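Local coordinates for sensor protein (Pseudomonas syringae pv. tomato, PDB 2R8R) that probably acts as an ATP-dependent histidine kinase of a two-component system, represented here by its N-terminal KdpD sensor domain of the P-loop NTPase clan, at residues Gly5-Lys19 with Leu114-Gln127. Residues are numbered along the deposited sequence; the frame is centred on the assembly and turned at random.
With SO4 (sulfate ion), chain C.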
ATOM      1  N   GLY A   5      -4.128 -13.651 -13.090  1.00 19.99           N
ATOM      2  CA  GLY A   5      -4.379 -12.546 -12.157  1.00 18.10           C
ATOM      3  C   GLY A   5      -3.624 -11.315 -12.632  1.00 17.13           C
ATOM      4  O   GLY A   5      -2.473 -11.398 -13.076  1.00 16.16           O
ATOM      5  N   ARG A   6      -4.300 -10.181 -12.576  1.00 16.30           N
ATOM      6  CA  ARG A   6      -3.718  -8.879 -12.918  1.00 15.57           C
ATOM      7  C   ARG A   6      -3.529  -7.991 -11.708  1.00 14.65           C
ATOM      8  O   ARG A   6      -4.478  -7.760 -10.944  1.00 13.11           O
ATOM      9  CB  ARG A   6      -4.619  -8.174 -13.920  1.00 15.78           C
ATOM     10  CG  ARG A   6      -4.619  -8.886 -15.261  1.00 18.45           C
ATOM     11  CD  ARG A   6      -5.670  -8.333 -16.177  1.00 22.83           C
ATOM     12  NE  ARG A   6      -5.546  -8.932 -17.512  1.00 25.61           N
ATOM     13  CZ  ARG A   6      -6.321  -8.598 -18.547  1.00 27.51           C
ATOM     14  NH1 ARG A   6      -7.263  -7.648 -18.413  1.00 27.18           N
ATOM     15  NH2 ARG A   6      -6.119  -9.186 -19.723  1.00 26.03           N
ATOM     16  N   LEU A   7      -2.302  -7.475 -11.576  1.00 14.30           N
ATOM     17  CA  LEU A   7      -1.931  -6.525 -10.532  1.00 14.08           C
ATOM     18  C   LEU A   7      -2.028  -5.089 -11.021  1.00 13.81           C
ATOM     19  O   LEU A   7      -1.415  -4.736 -12.032  1.00 13.68           O
ATOM     20  CB  LEU A   7      -0.474  -6.763 -10.098  1.00 14.40           C
ATOM     21  CG  LEU A   7       0.071  -6.033  -8.853  1.00 13.99           C
ATOM     22  CD1 LEU A   7      -0.767  -6.278  -7.534  1.00  7.61           C
ATOM     23  CD2 LEU A   7       1.565  -6.414  -8.698  1.00 13.58           C
ATOM     24  N   LYS A   8      -2.753  -4.265 -10.257  1.00 13.88           N
ATOM     25  CA  LYS A   8      -2.753  -2.813 -10.380  1.00 14.21           C
ATOM     26  C   LYS A   8      -2.159  -2.174  -9.111  1.00 13.60           C
ATOM     27  O   LYS A   8      -2.641  -2.401  -8.002  1.00 13.88           O
ATOM     28  CB  LYS A   8      -4.168  -2.297 -10.654  1.00 14.55           C
ATOM     29  CG  LYS A   8      -4.239  -0.804 -10.939  1.00 14.98           C
ATOM     30  CD  LYS A   8      -5.654  -0.340 -11.215  1.00 17.08           C
ATOM     31  CE  LYS A   8      -5.652   1.169 -11.640  1.00 19.31           C
ATOM     32  NZ  LYS A   8      -7.031   1.840 -11.845  1.00 18.85           N
ATOM     33  N   VAL A   9      -1.097  -1.385  -9.293  1.00 13.30           N
ATOM     34  CA  VAL A   9      -0.415  -0.702  -8.205  1.00 12.08           C
ATOM     35  C   VAL A   9      -0.792   0.760  -8.242  1.00 12.57           C
ATOM     36  O   VAL A   9      -0.613   1.410  -9.269  1.00 13.32           O
ATOM     37  CB  VAL A   9       1.126  -0.807  -8.341  1.00 12.43           C
ATOM     38  CG1 VAL A   9       1.903  -0.091  -7.133  1.00  7.17           C
ATOM     39  CG2 VAL A   9       1.540  -2.272  -8.539  1.00  9.95           C
ATOM     40  N   PHE A  10      -1.326   1.260  -7.126  1.00 12.28           N
ATOM     41  CA  PHE A  10      -1.505   2.704  -6.899  1.00 12.18           C
ATOM     42  C   PHE A  10      -0.250   3.203  -6.214  1.00 11.87           C
ATOM     43  O   PHE A  10      -0.026   2.907  -5.051  1.00 11.97           O
ATOM     44  CB  PHE A  10      -2.738   2.967  -6.067  1.00 12.46           C
ATOM     45  CG  PHE A  10      -4.025   2.542  -6.742  1.00 13.32           C
ATOM     46  CD1 PHE A  10      -4.842   3.487  -7.409  1.00 12.53           C
ATOM     47  CD2 PHE A  10      -4.432   1.197  -6.735  1.00 14.09           C
ATOM     48  CE1 PHE A  10      -6.047   3.075  -8.032  1.00 12.03           C
ATOM     49  CE2 PHE A  10      -5.639   0.787  -7.361  1.00 12.52           C
ATOM     50  CZ  PHE A  10      -6.449   1.724  -7.985  1.00 12.81           C
ATOM     51  N   LEU A  11       0.580   3.912  -6.979  1.00 12.46           N
ATOM     52  CA  LEU A  11       1.874   4.420  -6.535  1.00 12.78           C
ATOM     53  C   LEU A  11       1.766   5.851  -6.025  1.00 13.44           C
ATOM     54  O   LEU A  11       1.096   6.681  -6.652  1.00 14.55           O
ATOM     55  CB  LEU A  11       2.878   4.397  -7.683  1.00 12.23           C
ATOM     56  CG  LEU A  11       4.278   5.014  -7.450  1.00 13.18           C
ATOM     57  CD1 LEU A  11       5.098   4.171  -6.422  1.00  9.25           C
ATOM     58  CD2 LEU A  11       5.021   5.161  -8.814  1.00 12.37           C
ATOM     59  N   GLY A  12       2.452   6.148  -4.915  1.00 14.19           N
ATOM     60  CA  GLY A  12       2.448   7.476  -4.328  1.00 14.16           C
ATOM     61  C   GLY A  12       3.833   7.855  -3.822  1.00 15.23           C
ATOM     62  O   GLY A  12       4.668   6.978  -3.622  1.00 15.48           O
ATOM     63  N   ALA A  13       4.056   9.166  -3.595  1.00 15.43           N
ATOM     64  CA  ALA A  13       5.325   9.714  -3.075  1.00 15.15           C
ATOM     65  C   ALA A  13       5.508   9.513  -1.550  1.00 15.48           C
ATOM     66  O   ALA A  13       6.627   9.456  -1.053  1.00 15.34           O
ATOM     67  CB  ALA A  13       5.416  11.210  -3.397  1.00 15.46           C
ATOM     68  N   ALA A  14       4.394   9.408  -0.823  1.00 15.52           N
ATOM     69  CA  ALA A  14       4.409   9.445   0.624  1.00 15.60           C
ATOM     70  C   ALA A  14       3.052   9.055   1.155  1.00 15.53           C
ATOM     71  O   ALA A  14       2.062   9.053   0.409  1.00 15.96           O
ATOM     72  CB  ALA A  14       4.786  10.914   1.165  1.00 15.03           C
ATOM     73  N   PRO A  15       2.999   8.745   2.464  1.00 15.08           N
ATOM     74  CA  PRO A  15       1.769   8.629   3.205  1.00 14.62           C
ATOM     75  C   PRO A  15       0.944   9.932   3.114  1.00 14.11           C
ATOM     76  O   PRO A  15       1.498  11.033   3.231  1.00 12.76           O
ATOM     77  CB  PRO A  15       2.271   8.392   4.650  1.00 14.95           C
ATOM     78  CG  PRO A  15       3.572   7.783   4.510  1.00 14.73           C
ATOM     79  CD  PRO A  15       4.164   8.451   3.316  1.00 14.97           C
ATOM     80  N   GLY A  16      -0.356   9.781   2.892  1.00 13.22           N
ATOM     81  CA  GLY A  16      -1.276  10.891   2.892  1.00 13.37           C
ATOM     82  C   GLY A  16      -1.632  11.444   1.535  1.00 13.37           C
ATOM     83  O   GLY A  16      -2.377  12.392   1.468  1.00 13.36           O
ATOM     84  N   VAL A  17      -1.117  10.860   0.452  1.00 13.43           N
ATOM     85  CA  VAL A  17      -1.393  11.373  -0.894  1.00 13.08           C
ATOM     86  C   VAL A  17      -2.715  10.884  -1.487  1.00 13.03           C
ATOM     87  O   VAL A  17      -3.185  11.434  -2.476  1.00 12.20           O
ATOM     88  CB  VAL A  17      -0.199  11.132  -1.875  1.00 13.99           C
ATOM     89  CG1 VAL A  17       1.031  11.901  -1.376  1.00 12.64           C
ATOM     90  CG2 VAL A  17       0.074   9.596  -2.110  1.00 10.83           C
ATOM     91  N   GLY A  18      -3.347   9.907  -0.835  1.00 13.42           N
ATOM     92  CA  GLY A  18      -4.648   9.384  -1.263  1.00 12.95           C
ATOM     93  C   GLY A  18      -4.653   8.066  -1.999  1.00 12.39           C
ATOM     94  O   GLY A  18      -5.591   7.750  -2.698  1.00 12.72           O
ATOM     95  N   LYS A  19      -3.620   7.276  -1.821  1.00 12.64           N
ATOM     96  CA  LYS A  19      -3.502   5.957  -2.488  1.00 11.97           C
ATOM     97  C   LYS A  19      -4.637   5.005  -2.140  1.00 12.65           C
ATOM     98  O   LYS A  19      -5.268   4.414  -3.035  1.00 12.04           O
ATOM     99  CB  LYS A  19      -2.200   5.273  -2.083  1.00 11.69           C
ATOM    100  CG  LYS A  19      -0.914   5.963  -2.477  1.00 11.09           C
ATOM    101  CD  LYS A  19       0.317   5.102  -2.030  1.00 11.91           C
ATOM    102  CE  LYS A  19       0.505   4.938  -0.491  1.00  9.81           C
ATOM    103  NZ  LYS A  19       0.627   6.303   0.179  1.00  9.56           N
ATOM    104  N   LEU A 114      -2.369 -13.971  -7.401  1.00 12.46           N
ATOM    105  CA  LEU A 114      -2.300 -13.731  -8.835  1.00 12.99           C
ATOM    106  C   LEU A 114      -2.118 -15.030  -9.646  1.00 13.59           C
ATOM    107  O   LEU A 114      -2.718 -15.174 -10.710  1.00 13.31           O
ATOM    108  CB  LEU A 114      -1.169 -12.750  -9.140  1.00 13.51           C
ATOM    109  CG  LEU A 114      -1.296 -11.279  -8.712  1.00 11.97           C
ATOM    110  CD1 LEU A 114       0.091 -10.563  -8.947  1.00  9.78           C
ATOM    111  CD2 LEU A 114      -2.376 -10.639  -9.477  1.00 10.05           C
ATOM    112  N   ALA A 115      -1.327 -15.975  -9.111  1.00 14.06           N
ATOM    113  CA  ALA A 115      -1.140 -17.301  -9.735  1.00 13.88           C
ATOM    114  C   ALA A 115      -2.419 -18.139  -9.681  1.00 14.09           C
ATOM    115  O   ALA A 115      -2.621 -18.993 -10.529  1.00 15.03           O
ATOM    116  CB  ALA A 115       0.044 -18.070  -9.102  1.00 13.03           C
ATOM    117  N   ALA A 116      -3.277 -17.866  -8.700  1.00 14.01           N
ATOM    118  CA  ALA A 116      -4.598 -18.501  -8.572  1.00 13.62           C
ATOM    119  C   ALA A 116      -5.655 -17.831  -9.442  1.00 13.51           C
ATOM    120  O   ALA A 116      -6.805 -18.240  -9.422  1.00 14.82           O
ATOM    121  CB  ALA A 116      -5.066 -18.526  -7.096  1.00 12.14           C
ATOM    122  N   GLY A 117      -5.270 -16.823 -10.217  1.00 13.66           N
ATOM    123  CA  GLY A 117      -6.164 -16.146 -11.134  1.00 13.38           C
ATOM    124  C   GLY A 117      -6.956 -15.012 -10.500  1.00 13.00           C
ATOM    125  O   GLY A 117      -7.897 -14.508 -11.084  1.00 13.19           O
ATOM    126  N   ILE A 118      -6.595 -14.635  -9.282  1.00 13.28           N
ATOM    127  CA  ILE A 118      -7.263 -13.558  -8.564  1.00 13.47           C
ATOM    128  C   ILE A 118      -6.569 -12.235  -8.936  1.00 13.70           C
ATOM    129  O   ILE A 118      -5.341 -12.109  -8.863  1.00 13.74           O
ATOM    130  CB  ILE A 118      -7.250 -13.831  -7.014  1.00 14.12           C
ATOM    131  CG1 ILE A 118      -7.942 -15.189  -6.719  1.00 15.20           C
ATOM    132  CG2 ILE A 118      -7.902 -12.648  -6.183  1.00 12.48           C
ATOM    133  CD1 ILE A 118      -7.616 -15.766  -5.329  1.00 11.97           C
ATOM    134  N   ASP A 119      -7.362 -11.256  -9.352  1.00 13.41           N
ATOM    135  CA  ASP A 119      -6.854  -9.901  -9.570  1.00 13.85           C
ATOM    136  C   ASP A 119      -6.538  -9.246  -8.235  1.00 12.88           C
ATOM    137  O   ASP A 119      -7.202  -9.509  -7.225  1.00 13.49           O
ATOM    138  CB  ASP A 119      -7.887  -9.042 -10.333  1.00 13.71           C
ATOM    139  CG  ASP A 119      -8.161  -9.555 -11.747  1.00 14.66           C
ATOM    140  OD1 ASP A 119      -7.229 -10.035 -12.435  1.00 13.22           O
ATOM    141  OD2 ASP A 119      -9.323  -9.458 -12.173  1.00 15.60           O
ATOM    142  N   VAL A 120      -5.516  -8.394  -8.239  1.00 12.58           N
ATOM    143  CA  VAL A 120      -5.118  -7.663  -7.063  1.00 11.55           C
ATOM    144  C   VAL A 120      -4.922  -6.171  -7.321  1.00 11.95           C
ATOM    145  O   VAL A 120      -4.274  -5.771  -8.295  1.00 11.12           O
ATOM    146  CB  VAL A 120      -3.838  -8.256  -6.396  1.00 11.93           C
ATOM    147  CG1 VAL A 120      -3.464  -7.389  -5.195  1.00  8.47           C
ATOM    148  CG2 VAL A 120      -4.046  -9.744  -5.953  1.00  9.21           C
ATOM    149  N   TYR A 121      -5.499  -5.351  -6.438  1.00 11.86           N
ATOM    150  CA  TYR A 121      -5.177  -3.902  -6.357  1.00 11.67           C
ATOM    151  C   TYR A 121      -4.312  -3.722  -5.116  1.00 11.17           C
ATOM    152  O   TYR A 121      -4.563  -4.342  -4.086  1.00 10.56           O
ATOM    153  CB  TYR A 121      -6.439  -3.033  -6.190  1.00 11.52           C
ATOM    154  CG  TYR A 121      -7.341  -2.844  -7.412  1.00 12.10           C
ATOM    155  CD1 TYR A 121      -7.122  -3.511  -8.600  1.00 10.55           C
ATOM    156  CD2 TYR A 121      -8.460  -1.988  -7.338  1.00 12.79           C
ATOM    157  CE1 TYR A 121      -7.978  -3.343  -9.701  1.00 10.39           C
ATOM    158  CE2 TYR A 121      -9.302  -1.806  -8.431  1.00 12.95           C
ATOM    159  CZ  TYR A 121      -9.045  -2.483  -9.616  1.00 11.70           C
ATOM    160  OH  TYR A 121      -9.881  -2.276 -10.696  1.00 12.72           O
ATOM    161  N   THR A 122      -3.279  -2.896  -5.231  1.00 11.55           N
ATOM    162  CA  THR A 122      -2.352  -2.663  -4.121  1.00 11.83           C
ATOM    163  C   THR A 122      -1.861  -1.227  -4.115  1.00 12.16           C
ATOM    164  O   THR A 122      -2.005  -0.513  -5.090  1.00 12.97           O
ATOM    165  CB  THR A 122      -1.137  -3.697  -4.133  1.00 12.22           C
ATOM    166  OG1 THR A 122      -0.479  -3.683  -2.859  1.00 10.38           O
ATOM    167  CG2 THR A 122      -0.111  -3.398  -5.242  1.00 10.36           C
ATOM    168  N   THR A 123      -1.306  -0.810  -2.989  1.00 13.09           N
ATOM    169  CA  THR A 123      -0.724   0.527  -2.836  1.00 13.18           C
ATOM    170  C   THR A 123       0.730   0.395  -2.400  1.00 13.58           C
ATOM    171  O   THR A 123       1.098  -0.554  -1.706  1.00 14.87           O
ATOM    172  CB  THR A 123      -1.485   1.312  -1.796  1.00 12.61           C
ATOM    173  OG1 THR A 123      -1.311   0.661  -0.543  1.00 12.17           O
ATOM    174  CG2 THR A 123      -2.991   1.357  -2.148  1.00 11.69           C
ATOM    175  N   VAL A 124       1.565   1.336  -2.830  1.00 13.46           N
ATOM    176  CA  VAL A 124       2.911   1.408  -2.353  1.00 12.51           C
ATOM    177  C   VAL A 124       3.423   2.844  -2.459  1.00 13.36           C
ATOM    178  O   VAL A 124       3.099   3.552  -3.423  1.00 13.08           O
ATOM    179  CB  VAL A 124       3.820   0.455  -3.142  1.00 12.74           C
ATOM    180  CG1 VAL A 124       4.132   1.009  -4.579  1.00 10.21           C
ATOM    181  CG2 VAL A 124       5.103   0.123  -2.330  1.00 11.14           C
ATOM    182  N   ASN A 125       4.223   3.254  -1.467  1.00 13.74           N
ATOM    183  CA  ASN A 125       5.022   4.494  -1.545  1.00 14.39           C
ATOM    184  C   ASN A 125       6.359   4.264  -2.226  1.00 14.65           C
ATOM    185  O   ASN A 125       6.962   3.218  -2.068  1.00 15.18           O
ATOM    186  CB  ASN A 125       5.233   5.106  -0.172  1.00 13.82           C
ATOM    187  CG  ASN A 125       3.995   5.711   0.366  1.00 14.13           C
ATOM    188  OD1 ASN A 125       3.617   5.497   1.531  1.00 18.42           O
ATOM    189  ND2 ASN A 125       3.311   6.431  -0.480  1.00  9.01           N
ATOM    190  N   VAL A 126       6.818   5.259  -2.972  1.00 15.65           N
ATOM    191  CA  VAL A 126       7.983   5.089  -3.837  1.00 16.41           C
ATOM    192  C   VAL A 126       9.269   4.737  -3.086  1.00 16.87           C
ATOM    193  O   VAL A 126      10.140   4.091  -3.660  1.00 16.50           O
ATOM    194  CB  VAL A 126       8.208   6.328  -4.715  1.00 16.11           C
ATOM    195  CG1 VAL A 126       8.735   7.494  -3.900  1.00 13.68           C
ATOM    196  CG2 VAL A 126       9.128   5.970  -5.830  1.00 16.26           C
ATOM    197  N   GLN A 127       9.363   5.146  -1.815  1.00 17.46           N
ATOM    198  CA  GLN A 127      10.561   4.938  -0.968  1.00 18.93           C
ATOM    199  C   GLN A 127      10.975   3.480  -0.766  1.00 19.53           C
ATOM    200  O   GLN A 127      12.147   3.188  -0.453  1.00 19.34           O
ATOM    201  CB  GLN A 127      10.341   5.547   0.425  1.00 18.55           C
ATOM    202  CG  GLN A 127       9.182   4.921   1.170  1.00 20.43           C
ATOM    203  CD  GLN A 127       8.829   5.619   2.460  1.00 22.95           C
ATOM    204  OE1 GLN A 127       9.446   5.308   3.478  1.00 28.25           O
ATOM    205  NE2 GLN A 127       7.808   6.547   2.445  1.00 23.09           N
TER
HETATM  206  S   SO4 C 226      -2.475   7.283   1.523  1.00 19.03           S
HETATM  207  O1  SO4 C 226      -1.532   7.053   2.583  1.00 22.03           O
HETATM  208  O2  SO4 C 226      -3.428   8.311   1.790  1.00 18.73           O
HETATM  209  O3  SO4 C 226      -1.572   7.559   0.401  1.00 16.23           O
HETATM  210  O4  SO4 C 226      -3.338   6.098   1.414  1.00 17.98           O
HETATM  211  O   HOH W   1      -8.956   0.364 -11.863  1.00 40.34           O
HETATM  212  O   HOH W   2       7.762   7.352  -0.214  1.00 22.96           O
HETATM  213  O   HOH W   3       1.253   5.339   2.648  1.00 20.61           O
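Tyr121 overlaps two side chains of strand 7-12: the CD of Lys8 lies over one face of its ring, offset toward the rim, while Phe10 turns an edge toward it. Centroids 5.8 Å apart and planes at 65° make the latter an offset edge-to-face pair, with Phe10 CE2 in closest contact. The Lys8 chain runs fully extended from CG, anti to the backbone N (chi1 -174°), which carries its methylenes past the phenol. Beneath these groups the strands pair in parallel, Leu7 matching Val120 and Gly12 matching Asn125. Their backbone bonds run from Val120 N on Arg6 O to Val126 N on Gly12 O at 2.8 Å; Phe10 N to Thr122 O is nearly straight, 175° at the hydrogen. At the start of the pairing, Asp119 OD1 accepts Arg6 N at 2.9 Å through its anti lone pair. Leu7, Val9, Leu11, Val120, Thr122 and Val124 pack on the other face, where Val9 CG1 meets Val124 CG1 at 3.6 Å.

Beyond the strand, residues 13-18 form a loop that, with Lys19, matches a Walker A P-loop; Gly18 is the N-cap of helix 19-32 and Lys19 its first residue. The sulfate is held by Gly16 N (3.0 Å to O1), by Gly18 N and by Lys19 N, a cradle consistent with a nucleotide phosphate site. The Lys19 chain, bent at chi3 and chi4, brings NZ to sulfate O3; a water links NZ with Asn125 OD1, tying the second strand to this site.

Both strands are interior to the five-stranded parallel sheet: 158-161 flanks 7-12, and 87-90 flanks 119-125, where Thr122 OG1 bonds Val90 O. Helix 19-32 packs against Phe10 and Tyr121 through Ala26.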